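Local structure of type IV secretion system protein VirB11 (Brucella suis, 2GZA) at residues 259-271 with 296-309. The protein hydrolyses ATP as the hexameric VirB11 ATPase of the Brucella type IV secretion system, a virulence factor of the GSP E family. Sequence-based numbering, arbitrary orientation.
Sequences AELRGGEAYDFIN and LALMVLQNRQGRQL
Tyr-267 reaches out from helix 265-271 and packs against the turn and loop that follow helix 296-300. Its CG stands anti to the backbone N (chi1 -179°), which carries the ring out to the 305-309 loop. Gly-306 N lies 3.8 Å above one face of the ring, offset toward the rim, with Gln-305 C over the same face. Leu-309 meets the edge in the ring plane, its CD1 3.6 Å from Tyr-267 CE1. Val-300 CG1 comes near the ring plane at Tyr-267 CD1. The Gln-305 amide is steeply tilted to the ring, with 69° between the planes. Gln-305 OE1 comes near Tyr-267 CE2, and Gln-305 CB near CE2 and CZ. A water donates to Gln-305 OE1 and, weakly, to Asp-268 OD2.

The two helices belong to the P-loop NTPase domain and flank strand 281-285 in sequence. The axes of segments 265-271 and 296-300 are 8.3 Å apart at closest approach and run at 102° to each other. Gln-302 of a neighbouring subunit also packs on Tyr-267, so the contact borders a hexamer interface.

Met-299 lies extended along the 261-263 backbone, with its CE 3.3 Å from Leu-261 O. Its CB also touches Ala-266 CB, at 3.7 Å. Val-300 CG2 touches both Ala-266 CB and Ile-270 CD1. The Leu-261 and Leu-296 side chains cross at about a right angle, with Leu-261 CD1 against Leu-296 CD2. Glu-265 OE1 accepts from both Arg-262 N and Gly-263 N on its syn side, which holds the 262-263 backbone beside Met-299.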
loop_
_atom_site.group_PDB
_atom_site.type_symbol
_atom_site.label_atom_id
_atom_site.label_comp_id
_atom_site.label_asym_id
_atom_site.label_seq_id
_atom_site.Cartn_x
_atom_site.Cartn_y
_atom_site.Cartn_z
ATOM N N ALA C 259 20.724 27.301 -0.264
ATOM C CA ALA C 259 21.249 27.497 1.083
ATOM C C ALA C 259 21.057 26.263 1.959
ATOM O O ALA C 259 21.996 25.798 2.597
ATOM C CB ALA C 259 20.619 28.716 1.735
ATOM N N GLU C 260 19.845 25.715 1.957
ATOM C CA GLU C 260 19.474 24.684 2.922
ATOM C C GLU C 260 18.369 23.764 2.414
ATOM O O GLU C 260 17.376 24.221 1.853
ATOM C CB GLU C 260 19.026 25.339 4.226
ATOM C CG GLU C 260 19.164 24.452 5.435
ATOM C CD GLU C 260 18.553 25.061 6.671
ATOM O OE1 GLU C 260 18.001 24.290 7.477
ATOM O OE2 GLU C 260 18.614 26.299 6.836
ATOM N N LEU C 261 18.555 22.464 2.617
ATOM C CA LEU C 261 17.518 21.467 2.354
ATOM C C LEU C 261 16.740 21.185 3.639
ATOM O O LEU C 261 17.324 20.842 4.667
ATOM C CB LEU C 261 18.127 20.172 1.819
ATOM C CG LEU C 261 18.534 20.098 0.342
ATOM C CD1 LEU C 261 19.376 18.865 0.049
ATOM C CD2 LEU C 261 17.317 20.142 -0.577
ATOM N N ARG C 262 15.421 21.321 3.578
ATOM C CA ARG C 262 14.610 21.299 4.801
ATOM C C ARG C 262 13.369 20.423 4.730
ATOM O O ARG C 262 12.941 19.876 5.744
ATOM C CB ARG C 262 14.237 22.721 5.199
ATOM C CG ARG C 262 15.458 23.600 5.357
ATOM C CD ARG C 262 15.135 25.098 5.378
ATOM N NE ARG C 262 14.087 25.423 6.344
ATOM C CZ ARG C 262 14.188 25.103 7.645
ATOM N NH1 ARG C 262 15.274 24.469 8.116
ATOM N NH2 ARG C 262 13.257 25.395 8.496
ATOM N N GLY C 263 12.793 20.304 3.538
ATOM C CA GLY C 263 11.593 19.511 3.341
ATOM C C GLY C 263 11.478 18.992 1.921
ATOM O O GLY C 263 12.469 18.575 1.316
ATOM N N GLY C 264 10.265 19.047 1.387
ATOM C CA GLY C 264 9.950 18.558 0.052
ATOM C C GLY C 264 10.854 18.951 -1.108
ATOM O O GLY C 264 10.890 18.235 -2.111
ATOM N N GLU C 265 11.576 20.074 -0.992
ATOM C CA GLU C 265 12.523 20.503 -2.044
ATOM C C GLU C 265 13.569 19.437 -2.316
ATOM O O GLU C 265 14.111 19.372 -3.425
ATOM C CB GLU C 265 13.289 21.778 -1.689
ATOM C CG GLU C 265 12.646 22.670 -0.690
ATOM C CD GLU C 265 12.791 22.153 0.706
ATOM O OE1 GLU C 265 13.936 22.025 1.191
ATOM O OE2 GLU C 265 11.743 21.878 1.314
ATOM N N ALA C 266 13.881 18.632 -1.298
ATOM C CA ALA C 266 14.901 17.594 -1.423
ATOM C C ALA C 266 14.688 16.741 -2.658
ATOM O O ALA C 266 15.642 16.332 -3.301
ATOM C CB ALA C 266 14.943 16.720 -0.186
ATOM N N TYR C 267 13.429 16.484 -2.988
ATOM C CA TYR C 267 13.082 15.685 -4.156
ATOM C C TYR C 267 13.351 16.438 -5.463
ATOM O O TYR C 267 13.847 15.853 -6.433
ATOM C CB TYR C 267 11.626 15.234 -4.090
ATOM C CG TYR C 267 11.191 14.376 -5.256
ATOM C CD1 TYR C 267 11.417 13.008 -5.256
ATOM C CD2 TYR C 267 10.553 14.932 -6.359
ATOM C CE1 TYR C 267 11.021 12.219 -6.322
ATOM C CE2 TYR C 267 10.152 14.150 -7.432
ATOM C CZ TYR C 267 10.391 12.793 -7.403
ATOM O OH TYR C 267 10.001 11.993 -8.455
ATOM N N ASP C 268 13.004 17.717 -5.496
ATOM C CA ASP C 268 13.304 18.552 -6.642
ATOM C C ASP C 268 14.814 18.695 -6.791
ATOM O O ASP C 268 15.316 18.682 -7.908
ATOM C CB ASP C 268 12.626 19.902 -6.496
ATOM C CG ASP C 268 11.132 19.773 -6.337
ATOM O OD1 ASP C 268 10.656 19.766 -5.177
ATOM O OD2 ASP C 268 10.434 19.660 -7.372
ATOM N N PHE C 269 15.531 18.802 -5.670
ATOM C CA PHE C 269 16.987 18.884 -5.673
ATOM C C PHE C 269 17.563 17.658 -6.365
ATOM O O PHE C 269 18.401 17.776 -7.262
ATOM C CB PHE C 269 17.533 18.983 -4.239
ATOM C CG PHE C 269 19.019 19.188 -4.168
ATOM C CD1 PHE C 269 19.562 20.460 -4.264
ATOM C CD2 PHE C 269 19.872 18.110 -3.993
ATOM C CE1 PHE C 269 20.939 20.660 -4.192
ATOM C CE2 PHE C 269 21.246 18.293 -3.927
ATOM C CZ PHE C 269 21.781 19.577 -4.027
ATOM N N ILE C 270 17.110 16.482 -5.944
ATOM C CA ILE C 270 17.523 15.210 -6.530
ATOM C C ILE C 270 17.276 15.204 -8.025
ATOM O O ILE C 270 18.111 14.754 -8.806
ATOM C CB ILE C 270 16.793 14.008 -5.874
ATOM C CG1 ILE C 270 17.381 13.705 -4.499
ATOM C CG2 ILE C 270 16.873 12.746 -6.746
ATOM C CD1 ILE C 270 16.570 12.689 -3.698
ATOM N N ASN C 271 16.133 15.721 -8.434
ATOM C CA ASN C 271 15.826 15.730 -9.858
ATOM C C ASN C 271 16.563 16.763 -10.654
ATOM O O ASN C 271 16.842 16.546 -11.837
ATOM C CB ASN C 271 14.338 15.854 -10.130
ATOM C CG ASN C 271 13.720 14.526 -10.465
ATOM O OD1 ASN C 271 14.184 13.813 -11.361
ATOM N ND2 ASN C 271 12.674 14.168 -9.731
ATOM N N LEU C 296 17.698 13.531 4.828
ATOM C CA LEU C 296 17.357 13.889 3.446
ATOM C C LEU C 296 16.248 13.001 2.905
ATOM O O LEU C 296 15.364 13.468 2.184
ATOM C CB LEU C 296 18.581 13.822 2.528
ATOM C CG LEU C 296 19.690 14.848 2.782
ATOM C CD1 LEU C 296 20.864 14.615 1.858
ATOM C CD2 LEU C 296 19.177 16.274 2.664
ATOM N N ALA C 297 16.298 11.728 3.282
ATOM C CA ALA C 297 15.287 10.751 2.900
ATOM C C ALA C 297 13.916 11.091 3.473
ATOM O O ALA C 297 12.911 10.947 2.784
ATOM C CB ALA C 297 15.715 9.351 3.313
ATOM N N LEU C 298 13.886 11.550 4.723
ATOM C CA LEU C 298 12.652 12.000 5.359
ATOM C C LEU C 298 12.077 13.247 4.681
ATOM O O LEU C 298 10.862 13.410 4.599
ATOM C CB LEU C 298 12.886 12.257 6.848
ATOM C CG LEU C 298 12.798 11.135 7.901
ATOM C CD1 LEU C 298 13.156 9.740 7.382
ATOM C CD2 LEU C 298 13.624 11.491 9.139
ATOM N N MET C 299 12.953 14.115 4.188
ATOM C CA MET C 299 12.527 15.307 3.474
ATOM C C MET C 299 11.890 14.938 2.130
ATOM O O MET C 299 10.888 15.531 1.732
ATOM C CB MET C 299 13.701 16.262 3.280
ATOM C CG MET C 299 14.178 16.875 4.562
ATOM S SD MET C 299 15.745 17.721 4.368
ATOM C CE MET C 299 16.083 18.155 6.073
ATOM N N VAL C 300 12.470 13.951 1.449
ATOM C CA VAL C 300 11.931 13.449 0.187
ATOM C C VAL C 300 10.494 12.948 0.365
ATOM O O VAL C 300 9.623 13.194 -0.477
ATOM C CB VAL C 300 12.826 12.325 -0.419
ATOM C CG1 VAL C 300 12.200 11.738 -1.681
ATOM C CG2 VAL C 300 14.223 12.851 -0.730
ATOM N N LEU C 301 10.247 12.272 1.480
ATOM C CA LEU C 301 8.923 11.755 1.790
ATOM C C LEU C 301 7.879 12.842 2.048
ATOM O O LEU C 301 6.695 12.542 2.136
ATOM C CB LEU C 301 8.994 10.776 2.965
ATOM C CG LEU C 301 9.679 9.432 2.715
ATOM C CD1 LEU C 301 10.001 8.741 4.036
ATOM C CD2 LEU C 301 8.830 8.536 1.821
ATOM N N GLN C 302 8.320 14.093 2.162
ATOM C CA GLN C 302 7.411 15.239 2.316
ATOM C C GLN C 302 6.860 15.696 0.965
ATOM O O GLN C 302 5.919 16.487 0.907
ATOM C CB GLN C 302 8.118 16.416 2.990
ATOM C CG GLN C 302 8.802 16.102 4.304
ATOM C CD GLN C 302 7.863 16.155 5.465
ATOM O OE1 GLN C 302 6.827 16.800 5.381
ATOM N NE2 GLN C 302 8.213 15.490 6.571
ATOM N N ASN C 303 7.470 15.207 -0.109
ATOM C CA ASN C 303 7.063 15.521 -1.476
ATOM C C ASN C 303 5.936 14.590 -1.901
ATOM O O ASN C 303 5.947 13.416 -1.547
ATOM C CB ASN C 303 8.257 15.347 -2.413
ATOM C CG ASN C 303 8.085 16.052 -3.741
ATOM O OD1 ASN C 303 8.703 17.080 -3.973
ATOM N ND2 ASN C 303 7.272 15.496 -4.623
ATOM N N ARG C 304 4.973 15.115 -2.652
ATOM C CA ARG C 304 3.880 14.303 -3.203
ATOM C C ARG C 304 4.407 13.157 -4.071
ATOM O O ARG C 304 3.950 12.023 -3.963
ATOM C CB ARG C 304 2.900 15.171 -3.998
ATOM N N GLN C 305 5.380 13.454 -4.918
ATOM C CA GLN C 305 6.011 12.429 -5.742
ATOM C C GLN C 305 7.071 11.640 -4.999
ATOM O O GLN C 305 7.237 10.451 -5.246
ATOM C CB GLN C 305 6.590 13.046 -6.998
ATOM C CG GLN C 305 5.492 13.500 -7.922
ATOM C CD GLN C 305 5.935 14.599 -8.835
ATOM O OE1 GLN C 305 7.125 14.947 -8.902
ATOM N NE2 GLN C 305 5.007 15.198 -9.573
ATOM N N GLY C 306 7.781 12.294 -4.085
ATOM C CA GLY C 306 8.728 11.605 -3.219
ATOM C C GLY C 306 8.092 10.463 -2.443
ATOM O O GLY C 306 8.707 9.410 -2.265
ATOM N N ARG C 307 6.853 10.670 -1.998
ATOM C CA ARG C 307 6.078 9.657 -1.274
ATOM C C ARG C 307 5.854 8.365 -2.064
ATOM O O ARG C 307 5.686 7.306 -1.475
ATOM C CB ARG C 307 4.729 10.226 -0.831
ATOM C CG ARG C 307 4.612 10.448 0.671
ATOM C CD ARG C 307 3.403 11.311 1.034
ATOM N NE ARG C 307 3.704 12.735 0.904
ATOM C CZ ARG C 307 2.914 13.718 1.318
ATOM N NH1 ARG C 307 1.752 13.446 1.896
ATOM N NH2 ARG C 307 3.284 14.983 1.150
ATOM N N GLN C 308 5.849 8.459 -3.393
ATOM C CA GLN C 308 5.599 7.295 -4.256
ATOM C C GLN C 308 6.798 6.365 -4.340
ATOM O O GLN C 308 6.666 5.205 -4.734
ATOM C CB GLN C 308 5.216 7.717 -5.685
ATOM C CG GLN C 308 4.398 9.000 -5.805
ATOM C CD GLN C 308 2.971 8.862 -5.310
ATOM O OE1 GLN C 308 2.615 7.896 -4.625
ATOM N NE2 GLN C 308 2.141 9.835 -5.663
ATOM N N LEU C 309 7.971 6.885 -3.998
ATOM C CA LEU C 309 9.196 6.119 -4.092
ATOM C C LEU C 309 9.366 5.222 -2.884
ATOM O O LEU C 309 9.210 5.669 -1.750
ATOM C CB LEU C 309 10.414 7.033 -4.210
ATOM C CG LEU C 309 10.531 8.027 -5.369
ATOM C CD1 LEU C 309 11.798 8.838 -5.190
ATOM C CD2 LEU C 309 10.542 7.317 -6.706
HETATM O O HOH W 1 8.175 17.197 -7.601
#